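Side-chain contacts in oxidoreductase (Azotobacter vinelandii, PDB 7D5M), which probably works as an NAD-dependent dehydrogenase related to inositol dehydrogenase, binding NAD+ in a Rossmann domain joined to an alpha/beta domain: residues A40-A45 and D83-V88; P116-F119 and E123-T126; A155-G160 and V216-F221; A341-A346 and A356-P361. All coordinates share one frame; numbering follows the deposited sequence.

Interaction 1 of 4, residues A40-A45 and D83-V88; sequences ALVAGA and DGIQAV
Val42 and Ile85 meet methyl to methyl, and with Ala43 they make all the close contacts here, every one of them apolar. CG2 of Val42 lies 3.7 Å from CG2 of Ile85, the two branched chains lying aslant to one another. The same Ile85 methyl also reaches CB of Ala43, at 4.1 Å, and so rests over two consecutive residues of the strand. On Ile85 this methyl stands beside the backbone N and anti to the carbonyl carbon. The longer branch, CG1, takes the place between N and carbonyl carbon (chi1 59°), which leaves CG2 to do the touching. Val42 is set the other way: there the touching methyl itself fills the position between N and carbonyl carbon, with CG1 beside the N (chi1 -61°).

No hydrogen bond spans the two segments, and their nearest CA atoms, those of Val42 and Ile85, are 7.3 Å apart. The polar backbone groups turn to others. Strand 12-16 bonds to Val42 through Trp14, while Ile85 N is held by the carboxylate of Glu78. Ile85 also packs on Ala15 of that strand and on Leu74 of helix 71-78, which covers Ala43 as well.

What results is a corner of the parallel Rossmann sheet. Strand 39-45 is its edge strand within the chain, strand 12-16 separates it from 87-91, and Ile85, on the loop leading from helix 71-78 into 87-91, reaches across to close the hydrophobic layer under that helix. Further along the edge strand, Ala45 touches the NAD.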
loop_
_atom_site.group_PDB
_atom_site.type_symbol
_atom_site.label_atom_id
_atom_site.label_comp_id
_atom_site.label_asym_id
_atom_site.label_seq_id
_atom_site.Cartn_x
_atom_site.Cartn_y
_atom_site.Cartn_z
ATOM N N ALA A 40 -37.259 -3.626 -16.297
ATOM C CA ALA A 40 -37.838 -2.343 -16.743
ATOM C C ALA A 40 -38.657 -1.759 -15.591
ATOM O O ALA A 40 -39.593 -2.442 -15.122
ATOM C CB ALA A 40 -38.684 -2.552 -17.974
ATOM N N LEU A 41 -38.327 -0.538 -15.177
ATOM C CA LEU A 41 -39.027 0.169 -14.081
ATOM C C LEU A 41 -40.297 0.812 -14.642
ATOM O O LEU A 41 -40.203 1.864 -15.329
ATOM C CB LEU A 41 -38.110 1.222 -13.461
ATOM C CG LEU A 41 -38.721 1.997 -12.294
ATOM C CD1 LEU A 41 -39.020 1.065 -11.134
ATOM C CD2 LEU A 41 -37.806 3.129 -11.865
ATOM N N VAL A 42 -41.442 0.201 -14.357
ATOM C CA VAL A 42 -42.747 0.617 -14.954
ATOM C C VAL A 42 -43.684 1.152 -13.870
ATOM O O VAL A 42 -44.731 1.701 -14.242
ATOM C CB VAL A 42 -43.386 -0.538 -15.747
ATOM C CG1 VAL A 42 -42.483 -0.953 -16.893
ATOM C CG2 VAL A 42 -43.729 -1.729 -14.864
ATOM N N ALA A 43 -43.332 1.033 -12.589
ATOM C CA ALA A 43 -44.227 1.426 -11.475
ATOM C C ALA A 43 -43.433 1.546 -10.175
ATOM O O ALA A 43 -42.294 1.082 -10.122
ATOM C CB ALA A 43 -45.338 0.418 -11.326
ATOM N N GLY A 44 -44.022 2.169 -9.159
ATOM C CA GLY A 44 -43.368 2.224 -7.846
ATOM C C GLY A 44 -44.239 2.852 -6.784
ATOM O O GLY A 44 -45.191 3.588 -7.124
ATOM N N ALA A 45 -43.923 2.547 -5.529
ATOM C CA ALA A 45 -44.346 3.328 -4.344
ATOM C C ALA A 45 -43.060 3.835 -3.693
ATOM O O ALA A 45 -42.534 3.171 -2.793
ATOM C CB ALA A 45 -45.179 2.495 -3.411
ATOM N N ASP A 83 -49.922 -5.769 -18.464
ATOM C CA ASP A 83 -48.510 -5.302 -18.417
ATOM C C ASP A 83 -48.110 -4.964 -16.969
ATOM O O ASP A 83 -47.140 -4.210 -16.781
ATOM C CB ASP A 83 -48.324 -4.106 -19.353
ATOM C CG ASP A 83 -49.076 -2.848 -18.940
ATOM O OD1 ASP A 83 -50.095 -2.965 -18.221
ATOM O OD2 ASP A 83 -48.645 -1.761 -19.347
ATOM N N GLY A 84 -48.814 -5.515 -15.982
ATOM C CA GLY A 84 -48.517 -5.305 -14.551
ATOM C C GLY A 84 -47.149 -5.842 -14.169
ATOM O O GLY A 84 -46.628 -6.728 -14.864
ATOM N N ILE A 85 -46.584 -5.339 -13.072
ATOM C CA ILE A 85 -45.252 -5.783 -12.581
ATOM C C ILE A 85 -45.257 -7.290 -12.333
ATOM O O ILE A 85 -46.309 -7.870 -12.003
ATOM C CB ILE A 85 -44.826 -4.998 -11.327
ATOM C CG1 ILE A 85 -45.830 -5.151 -10.179
ATOM C CG2 ILE A 85 -44.573 -3.547 -11.704
ATOM C CD1 ILE A 85 -45.342 -4.610 -8.840
ATOM N N GLN A 86 -44.084 -7.892 -12.468
ATOM C CA GLN A 86 -43.824 -9.317 -12.178
ATOM C C GLN A 86 -42.928 -9.428 -10.951
ATOM O O GLN A 86 -42.862 -10.528 -10.376
ATOM C CB GLN A 86 -43.144 -9.951 -13.382
ATOM C CG GLN A 86 -44.020 -9.922 -14.622
ATOM C CD GLN A 86 -43.212 -10.247 -15.849
ATOM O OE1 GLN A 86 -42.317 -9.498 -16.234
ATOM N NE2 GLN A 86 -43.521 -11.382 -16.454
ATOM N N ALA A 87 -42.222 -8.340 -10.614
ATOM C CA ALA A 87 -41.239 -8.331 -9.517
ATOM C C ALA A 87 -41.153 -6.940 -8.889
ATOM O O ALA A 87 -41.508 -5.929 -9.535
ATOM C CB ALA A 87 -39.908 -8.817 -10.029
ATOM N N VAL A 88 -40.720 -6.909 -7.632
ATOM C CA VAL A 88 -40.627 -5.657 -6.842
ATOM C C VAL A 88 -39.353 -5.715 -5.998
ATOM O O VAL A 88 -39.075 -6.769 -5.401
ATOM C CB VAL A 88 -41.900 -5.426 -6.003
ATOM C CG1 VAL A 88 -42.175 -6.564 -5.035
ATOM C CG2 VAL A 88 -41.857 -4.089 -5.285
#

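Interaction 2 of 4, residues P116-F119 and E123-T126; sequences PLCF and EAET
This is a short-range contact between a loop and the start of the helix it leads into: a thiol packed against the first turn of helix 121-133, with a water joining the two parts beside it. The sulfur of Cys118 does most of the touching. It lies 3.3 Å from Ala124 N and 3.7 Å from Ala124 CB, and is just as near to Glu123 CB, so it rests over the junction of two helical residues. A first torsion of 51° puts SG between the backbone N and the carbonyl carbon of Cys118, pointing at the helix.

The loop carries the Glu-Lys-Pro sequence familiar from the Gfo/Idh/MocA family. Its Lys115 binds NAD, the peptide bond before Pro116 is cis, and the carbonyl of Pro116 takes a hydrogen bond from ND1 of His97, another NAD-binding residue.

Glu123 runs back alongside the loop. Extended beyond CG (chi2 176°), it brings OE1 to within 3.8 Å of Phe119 CB. A water links the carboxylate to the loop backbone: it accepts from Phe119 N at 3.1 Å and donates weakly to Glu123 OE1 at 2.9 Å. The backbone N of Glu123 is meanwhile taken by the hydroxyl of Thr120. The Phe119 ring leads off from the helix to pack on Asn94, which also binds the cofactor, while Phe98 of helix 97-106 touches both Cys118 and Glu123.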
loop_
_atom_site.group_PDB
_atom_site.type_symbol
_atom_site.label_atom_id
_atom_site.label_comp_id
_atom_site.label_asym_id
_atom_site.label_seq_id
_atom_site.Cartn_x
_atom_site.Cartn_y
_atom_site.Cartn_z
ATOM N N PRO A 116 -31.896 -6.114 6.339
ATOM C CA PRO A 116 -32.194 -7.517 6.592
ATOM C C PRO A 116 -33.610 -7.880 6.137
ATOM O O PRO A 116 -34.453 -7.016 6.003
ATOM C CB PRO A 116 -32.074 -7.581 8.117
ATOM C CG PRO A 116 -32.669 -6.265 8.566
ATOM C CD PRO A 116 -32.277 -5.272 7.486
ATOM N N LEU A 117 -33.838 -9.166 5.912
ATOM C CA LEU A 117 -35.167 -9.719 5.577
ATOM C C LEU A 117 -36.206 -9.165 6.556
ATOM O O LEU A 117 -37.315 -8.810 6.122
ATOM C CB LEU A 117 -35.066 -11.241 5.677
ATOM C CG LEU A 117 -35.811 -12.051 4.630
ATOM C CD1 LEU A 117 -35.587 -11.511 3.222
ATOM C CD2 LEU A 117 -35.376 -13.504 4.720
ATOM N N CYS A 118 -35.868 -9.135 7.847
ATOM C CA CYS A 118 -36.810 -8.801 8.944
ATOM C C CYS A 118 -36.068 -8.825 10.288
ATOM O O CYS A 118 -34.846 -9.103 10.286
ATOM C CB CYS A 118 -37.973 -9.781 8.949
ATOM S SG CYS A 118 -37.419 -11.504 8.915
ATOM N N PHE A 119 -36.781 -8.535 11.379
ATOM C CA PHE A 119 -36.215 -8.363 12.745
ATOM C C PHE A 119 -35.961 -9.726 13.414
ATOM O O PHE A 119 -34.951 -9.856 14.130
ATOM C CB PHE A 119 -37.153 -7.562 13.655
ATOM C CG PHE A 119 -37.345 -6.099 13.338
ATOM C CD1 PHE A 119 -36.573 -5.451 12.393
ATOM C CD2 PHE A 119 -38.286 -5.358 14.040
ATOM C CE1 PHE A 119 -36.754 -4.100 12.138
ATOM C CE2 PHE A 119 -38.467 -4.006 13.779
ATOM C CZ PHE A 119 -37.696 -3.382 12.829
ATOM N N GLU A 123 -40.148 -14.593 12.063
ATOM C CA GLU A 123 -40.630 -13.846 10.869
ATOM C C GLU A 123 -39.904 -14.349 9.615
ATOM O O GLU A 123 -40.554 -14.535 8.573
ATOM C CB GLU A 123 -40.359 -12.346 10.994
ATOM C CG GLU A 123 -41.376 -11.573 11.804
ATOM C CD GLU A 123 -40.971 -10.116 11.966
ATOM O OE1 GLU A 123 -39.854 -9.874 12.457
ATOM O OE2 GLU A 123 -41.748 -9.229 11.578
ATOM N N ALA A 124 -38.580 -14.514 9.692
ATOM C CA ALA A 124 -37.749 -14.977 8.558
ATOM C C ALA A 124 -38.241 -16.352 8.086
ATOM O O ALA A 124 -38.383 -16.554 6.860
ATOM C CB ALA A 124 -36.297 -15.038 8.958
ATOM N N GLU A 125 -38.471 -17.270 9.027
ATOM C CA GLU A 125 -38.925 -18.654 8.725
ATOM C C GLU A 125 -40.291 -18.580 8.032
ATOM O O GLU A 125 -40.500 -19.334 7.057
ATOM C CB GLU A 125 -38.968 -19.500 9.999
ATOM C CG GLU A 125 -37.595 -19.746 10.595
ATOM C CD GLU A 125 -36.788 -20.866 9.969
ATOM O OE1 GLU A 125 -37.176 -21.380 8.896
ATOM O OE2 GLU A 125 -35.767 -21.226 10.564
ATOM N N THR A 126 -41.180 -17.704 8.500
ATOM C CA THR A 126 -42.526 -17.501 7.906
ATOM C C THR A 126 -42.389 -16.979 6.471
ATOM O O THR A 126 -43.054 -17.519 5.569
ATOM C CB THR A 126 -43.367 -16.537 8.748
ATOM O OG1 THR A 126 -43.443 -17.153 10.030
ATOM C CG2 THR A 126 -44.733 -16.284 8.152
HETATM O O HOH W 1 -39.575 -7.309 11.109
#

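Interaction 3 of 4, residues A155-G160 and V216-F221; sequences AMIADG and VMLPEF
One methyl of Leu218, CD2, is shared between a flat ring and a branched chain. On one side it sits over a face of the Phe221 ring, 3.9 Å above the plane and displaced toward the rim; on roughly the other side it meets CG2 of Ile157 at 3.7 Å. The ring is brought back over Leu218 by a type I turn from Leu218 to Phe221, and it also makes an edge-to-face pair with Tyr250.

Ile157 is the piece that reaches across from helix 148-158. Its two arms are split between two partners. CG2, directed opposite the backbone N, goes to Leu218, whose chain it meets at about a right angle. CD1, at the end of an extended arm (chi2 166°), lies 3.8 Å from Met217 CB. The carbonyl O of Met217 lies against both arms, 3.8 Å from CG2 and from CD1. The thioether of Met217 leads away, toward Ile150 and Ala153 of the other helix and strand 271-277. Just beyond Ile157 its helix ends in a Schellman motif at Gly160, whose positive phi lets the chain turn off. Cutting Ile157 back to an alanine would probably open a gap between the two helix ends, with Leu218 CD2 and Met217 CB losing the methyls CG2 and CD1 they pack on.

Beside strand 165-173 of the mixed sheet, Ile157 and Leu218 both touch Ile165. With no hydrogen bond or charge pair between the segments, the helix ends are held by van der Waals packing, Ile157 resting on hydrocarbon and on the Met217 carbonyl.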
loop_
_atom_site.group_PDB
_atom_site.type_symbol
_atom_site.label_atom_id
_atom_site.label_comp_id
_atom_site.label_asym_id
_atom_site.label_seq_id
_atom_site.Cartn_x
_atom_site.Cartn_y
_atom_site.Cartn_z
ATOM N N ALA A 155 -13.675 -20.841 -5.135
ATOM C CA ALA A 155 -13.130 -21.905 -6.005
ATOM C C ALA A 155 -11.767 -22.347 -5.471
ATOM O O ALA A 155 -11.480 -23.561 -5.489
ATOM C CB ALA A 155 -13.048 -21.424 -7.428
ATOM N N MET A 156 -10.939 -21.395 -5.018
ATOM C CA MET A 156 -9.586 -21.725 -4.498
ATOM C C MET A 156 -9.732 -22.587 -3.242
ATOM O O MET A 156 -8.983 -23.572 -3.090
ATOM C CB MET A 156 -8.798 -20.454 -4.170
ATOM C CG MET A 156 -8.393 -19.681 -5.396
ATOM S SD MET A 156 -7.791 -18.058 -4.918
ATOM C CE MET A 156 -6.190 -18.486 -4.232
ATOM N N ILE A 157 -10.653 -22.219 -2.363
ATOM C CA ILE A 157 -10.889 -22.930 -1.075
ATOM C C ILE A 157 -11.367 -24.348 -1.402
ATOM O O ILE A 157 -10.817 -25.303 -0.812
ATOM C CB ILE A 157 -11.868 -22.142 -0.186
ATOM C CG1 ILE A 157 -11.210 -20.852 0.321
ATOM C CG2 ILE A 157 -12.378 -22.999 0.965
ATOM C CD1 ILE A 157 -12.165 -19.853 0.930
ATOM N N ALA A 158 -12.341 -24.478 -2.308
ATOM C CA ALA A 158 -12.936 -25.779 -2.705
ATOM C C ALA A 158 -11.877 -26.705 -3.315
ATOM O O ALA A 158 -12.011 -27.934 -3.134
ATOM C CB ALA A 158 -14.093 -25.557 -3.639
ATOM N N ASP A 159 -10.864 -26.159 -3.988
ATOM C CA ASP A 159 -9.778 -26.917 -4.660
ATOM C C ASP A 159 -8.617 -27.192 -3.686
ATOM O O ASP A 159 -7.608 -27.747 -4.135
ATOM C CB ASP A 159 -9.280 -26.167 -5.896
ATOM C CG ASP A 159 -8.669 -27.047 -6.976
ATOM O OD1 ASP A 159 -8.837 -28.287 -6.914
ATOM O OD2 ASP A 159 -8.024 -26.479 -7.875
ATOM N N GLY A 160 -8.732 -26.792 -2.418
ATOM C CA GLY A 160 -7.745 -27.095 -1.361
ATOM C C GLY A 160 -6.525 -26.187 -1.390
ATOM O O GLY A 160 -5.505 -26.547 -0.744
ATOM N N VAL A 216 -20.516 -17.680 1.201
ATOM C CA VAL A 216 -20.225 -17.958 -0.234
ATOM C C VAL A 216 -18.915 -18.749 -0.327
ATOM O O VAL A 216 -18.862 -19.709 -1.112
ATOM C CB VAL A 216 -20.167 -16.671 -1.080
ATOM C CG1 VAL A 216 -19.796 -16.973 -2.526
ATOM C CG2 VAL A 216 -21.482 -15.909 -1.014
ATOM N N MET A 217 -17.882 -18.345 0.414
ATOM C CA MET A 217 -16.518 -18.925 0.291
ATOM C C MET A 217 -16.447 -20.313 0.942
ATOM O O MET A 217 -15.669 -21.144 0.442
ATOM C CB MET A 217 -15.486 -18.008 0.951
ATOM C CG MET A 217 -15.312 -16.701 0.242
ATOM S SD MET A 217 -13.974 -15.737 0.995
ATOM C CE MET A 217 -14.084 -14.231 0.027
ATOM N N LEU A 218 -17.231 -20.537 1.999
ATOM C CA LEU A 218 -17.192 -21.751 2.862
ATOM C C LEU A 218 -18.615 -22.274 3.015
ATOM O O LEU A 218 -19.196 -22.232 4.102
ATOM C CB LEU A 218 -16.568 -21.381 4.213
ATOM C CG LEU A 218 -15.131 -20.861 4.139
ATOM C CD1 LEU A 218 -14.822 -19.928 5.299
ATOM C CD2 LEU A 218 -14.123 -22.000 4.101
ATOM N N PRO A 219 -19.236 -22.725 1.901
ATOM C CA PRO A 219 -20.656 -23.069 1.898
ATOM C C PRO A 219 -21.024 -24.237 2.828
ATOM O O PRO A 219 -22.177 -24.286 3.248
ATOM C CB PRO A 219 -20.932 -23.420 0.423
ATOM C CG PRO A 219 -19.584 -23.833 -0.117
ATOM C CD PRO A 219 -18.604 -22.912 0.584
ATOM N N GLU A 220 -20.072 -25.131 3.120
ATOM C CA GLU A 220 -20.309 -26.353 3.943
ATOM C C GLU A 220 -20.017 -26.061 5.413
ATOM O O GLU A 220 -20.314 -26.924 6.251
ATOM C CB GLU A 220 -19.453 -27.533 3.475
ATOM C CG GLU A 220 -19.774 -28.012 2.067
ATOM C CD GLU A 220 -21.234 -27.901 1.659
ATOM O OE1 GLU A 220 -22.110 -28.347 2.437
ATOM O OE2 GLU A 220 -21.496 -27.354 0.568
ATOM N N PHE A 221 -19.458 -24.893 5.729
ATOM C CA PHE A 221 -19.142 -24.513 7.128
ATOM C C PHE A 221 -20.441 -24.264 7.891
ATOM O O PHE A 221 -21.375 -23.653 7.341
ATOM C CB PHE A 221 -18.190 -23.317 7.193
ATOM C CG PHE A 221 -16.751 -23.753 7.249
ATOM C CD1 PHE A 221 -16.263 -24.682 6.343
ATOM C CD2 PHE A 221 -15.898 -23.257 8.220
ATOM C CE1 PHE A 221 -14.947 -25.101 6.406
ATOM C CE2 PHE A 221 -14.580 -23.679 8.278
ATOM C CZ PHE A 221 -14.121 -24.612 7.383
#

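Interaction 4 of 4, residues A341-A346 and A356-P361; sequences AMAMDA and AGLRYP
Leu358 and Tyr360 both aim at the helix carrying Ala343, while Arg359 between them turns the other way, as expected where the chain after helix 352-357 runs extended. Leu358 comes in with CD1 leading, over the backbone of the helix: the methyl lies 3.7 Å from Ala343 CA and 3.9 Å from Ala343 CB. Met342, one residue earlier, flanks it, its CB 4.1 Å from the same CD1.

Tyr360 approaches the same alanine with the far end of its ring. CB of Ala343 lies 3.3 Å from Tyr360 OH and 3.6 Å from Tyr360 CE2, meeting the ring at a slant. With chi1 at 55° the ring sits between backbone N and carbonyl carbon, and Leu358 CB lies at its edge, in the ring plane. The small Ala343 thus receives two larger side chains.

On the other side of the chain, Arg359 folds back on its own segment. NH1 bonds to Ala356 O at 2.8 Å and nearly straight (173°), the oxygen lying in the guanidinium plane; a weaker bond goes to Leu358 O.

Helix 329-349 is followed by the short helix 352-357, and the chain from 356 to 361 runs back roughly against the direction of 341-346, touching it through Leu358 and Tyr360. Pro361 then bonds to Val140, and Met344 packs on His110 and Val112, so this helical part of the C-terminal family region leans on the Rossmann sheet.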
loop_
_atom_site.group_PDB
_atom_site.type_symbol
_atom_site.label_atom_id
_atom_site.label_comp_id
_atom_site.label_asym_id
_atom_site.label_seq_id
_atom_site.Cartn_x
_atom_site.Cartn_y
_atom_site.Cartn_z
ATOM N N ALA A 341 -32.876 -11.685 -12.350
ATOM C CA ALA A 341 -33.750 -11.664 -13.546
ATOM C C ALA A 341 -33.763 -13.058 -14.192
ATOM O O ALA A 341 -34.847 -13.561 -14.521
ATOM C CB ALA A 341 -33.296 -10.596 -14.515
ATOM N N MET A 342 -32.604 -13.682 -14.377
ATOM C CA MET A 342 -32.553 -15.038 -14.993
ATOM C C MET A 342 -33.337 -16.040 -14.131
ATOM O O MET A 342 -34.040 -16.892 -14.710
ATOM C CB MET A 342 -31.113 -15.520 -15.165
ATOM C CG MET A 342 -30.380 -14.746 -16.236
ATOM S SD MET A 342 -28.676 -15.301 -16.441
ATOM C CE MET A 342 -28.919 -16.791 -17.406
ATOM N N ALA A 343 -33.229 -15.956 -12.801
ATOM C CA ALA A 343 -33.889 -16.895 -11.864
ATOM C C ALA A 343 -35.406 -16.702 -11.941
ATOM O O ALA A 343 -36.152 -17.709 -11.972
ATOM C CB ALA A 343 -33.369 -16.684 -10.458
ATOM N N MET A 344 -35.860 -15.451 -11.970
ATOM C CA MET A 344 -37.299 -15.107 -12.032
ATOM C C MET A 344 -37.871 -15.628 -13.354
ATOM O O MET A 344 -38.924 -16.315 -13.334
ATOM C CB MET A 344 -37.494 -13.597 -11.926
ATOM C CG MET A 344 -37.128 -13.072 -10.557
ATOM S SD MET A 344 -37.168 -11.278 -10.514
ATOM C CE MET A 344 -36.510 -10.992 -8.870
ATOM N N ASP A 345 -37.187 -15.337 -14.457
ATOM C CA ASP A 345 -37.605 -15.765 -15.817
ATOM C C ASP A 345 -37.597 -17.298 -15.890
ATOM O O ASP A 345 -38.590 -17.849 -16.419
ATOM C CB ASP A 345 -36.706 -15.154 -16.893
ATOM C CG ASP A 345 -37.046 -15.652 -18.284
ATOM O OD1 ASP A 345 -38.097 -15.247 -18.805
ATOM O OD2 ASP A 345 -36.274 -16.469 -18.799
ATOM N N ALA A 346 -36.551 -17.949 -15.371
ATOM C CA ALA A 346 -36.399 -19.426 -15.356
ATOM C C ALA A 346 -37.553 -20.045 -14.561
ATOM O O ALA A 346 -38.028 -21.141 -14.953
ATOM C CB ALA A 346 -35.064 -19.844 -14.798
ATOM N N ALA A 356 -31.058 -24.422 -11.039
ATOM C CA ALA A 356 -30.180 -25.204 -10.137
ATOM C C ALA A 356 -28.721 -24.753 -10.275
ATOM O O ALA A 356 -27.981 -24.864 -9.276
ATOM C CB ALA A 356 -30.328 -26.680 -10.415
ATOM N N GLY A 357 -28.318 -24.275 -11.458
ATOM C CA GLY A 357 -26.947 -23.797 -11.728
ATOM C C GLY A 357 -26.724 -22.345 -11.315
ATOM O O GLY A 357 -25.558 -21.940 -11.253
ATOM N N LEU A 358 -27.790 -21.576 -11.068
ATOM C CA LEU A 358 -27.686 -20.146 -10.666
ATOM C C LEU A 358 -27.331 -20.059 -9.179
ATOM O O LEU A 358 -27.966 -20.759 -8.368
ATOM C CB LEU A 358 -28.997 -19.408 -10.939
ATOM C CG LEU A 358 -29.315 -19.139 -12.407
ATOM C CD1 LEU A 358 -30.743 -18.644 -12.556
ATOM C CD2 LEU A 358 -28.329 -18.145 -13.009
ATOM N N ARG A 359 -26.342 -19.227 -8.865
ATOM C CA ARG A 359 -25.895 -18.919 -7.485
ATOM C C ARG A 359 -26.125 -17.431 -7.241
ATOM O O ARG A 359 -25.533 -16.607 -7.955
ATOM C CB ARG A 359 -24.406 -19.232 -7.303
ATOM C CG ARG A 359 -24.027 -20.676 -7.597
ATOM C CD ARG A 359 -24.311 -21.621 -6.443
ATOM N NE ARG A 359 -24.040 -23.004 -6.833
ATOM C CZ ARG A 359 -24.882 -23.791 -7.504
ATOM N NH1 ARG A 359 -26.074 -23.349 -7.869
ATOM N NH2 ARG A 359 -24.526 -25.026 -7.809
ATOM N N TYR A 360 -26.931 -17.095 -6.242
ATOM C CA TYR A 360 -27.144 -15.688 -5.836
ATOM C C TYR A 360 -27.631 -15.671 -4.395
ATOM O O TYR A 360 -28.158 -16.666 -3.890
ATOM C CB TYR A 360 -28.115 -15.003 -6.798
ATOM C CG TYR A 360 -29.429 -15.722 -6.948
ATOM C CD1 TYR A 360 -30.490 -15.463 -6.097
ATOM C CD2 TYR A 360 -29.593 -16.701 -7.909
ATOM C CE1 TYR A 360 -31.690 -16.146 -6.207
ATOM C CE2 TYR A 360 -30.787 -17.391 -8.038
ATOM C CZ TYR A 360 -31.840 -17.108 -7.192
ATOM O OH TYR A 360 -33.010 -17.791 -7.331
ATOM N N PRO A 361 -27.465 -14.530 -3.701
ATOM C CA PRO A 361 -27.993 -14.377 -2.353
ATOM C C PRO A 361 -29.522 -14.414 -2.401
ATOM O O PRO A 361 -30.127 -13.601 -3.076
ATOM C CB PRO A 361 -27.475 -13.024 -1.848
ATOM C CG PRO A 361 -26.581 -12.484 -2.942
ATOM C CD PRO A 361 -26.764 -13.330 -4.179
#

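Overall arrangement
None of the four contacts has a direct hydrogen bond across it. Interactions 1 and 3 are buried, their side-chain contacts apolar, but lie on opposite sides of the chain's centre, 1 at an edge of the Rossmann sheet and 3 between two helix ends over the mixed sheet. Interactions 2 and 4 are partly buried and bring in polar side-chain atoms: a water and a carboxylate in 2, beside the NAD-binding Asn94 and His97, and a tyrosine hydroxyl against an alanine in 4. Interactions 1 and 4 touch directly, Ala87 CB lying 3.7 Å from Met344 SD, so helix 329-349 meets the Rossmann sheet there.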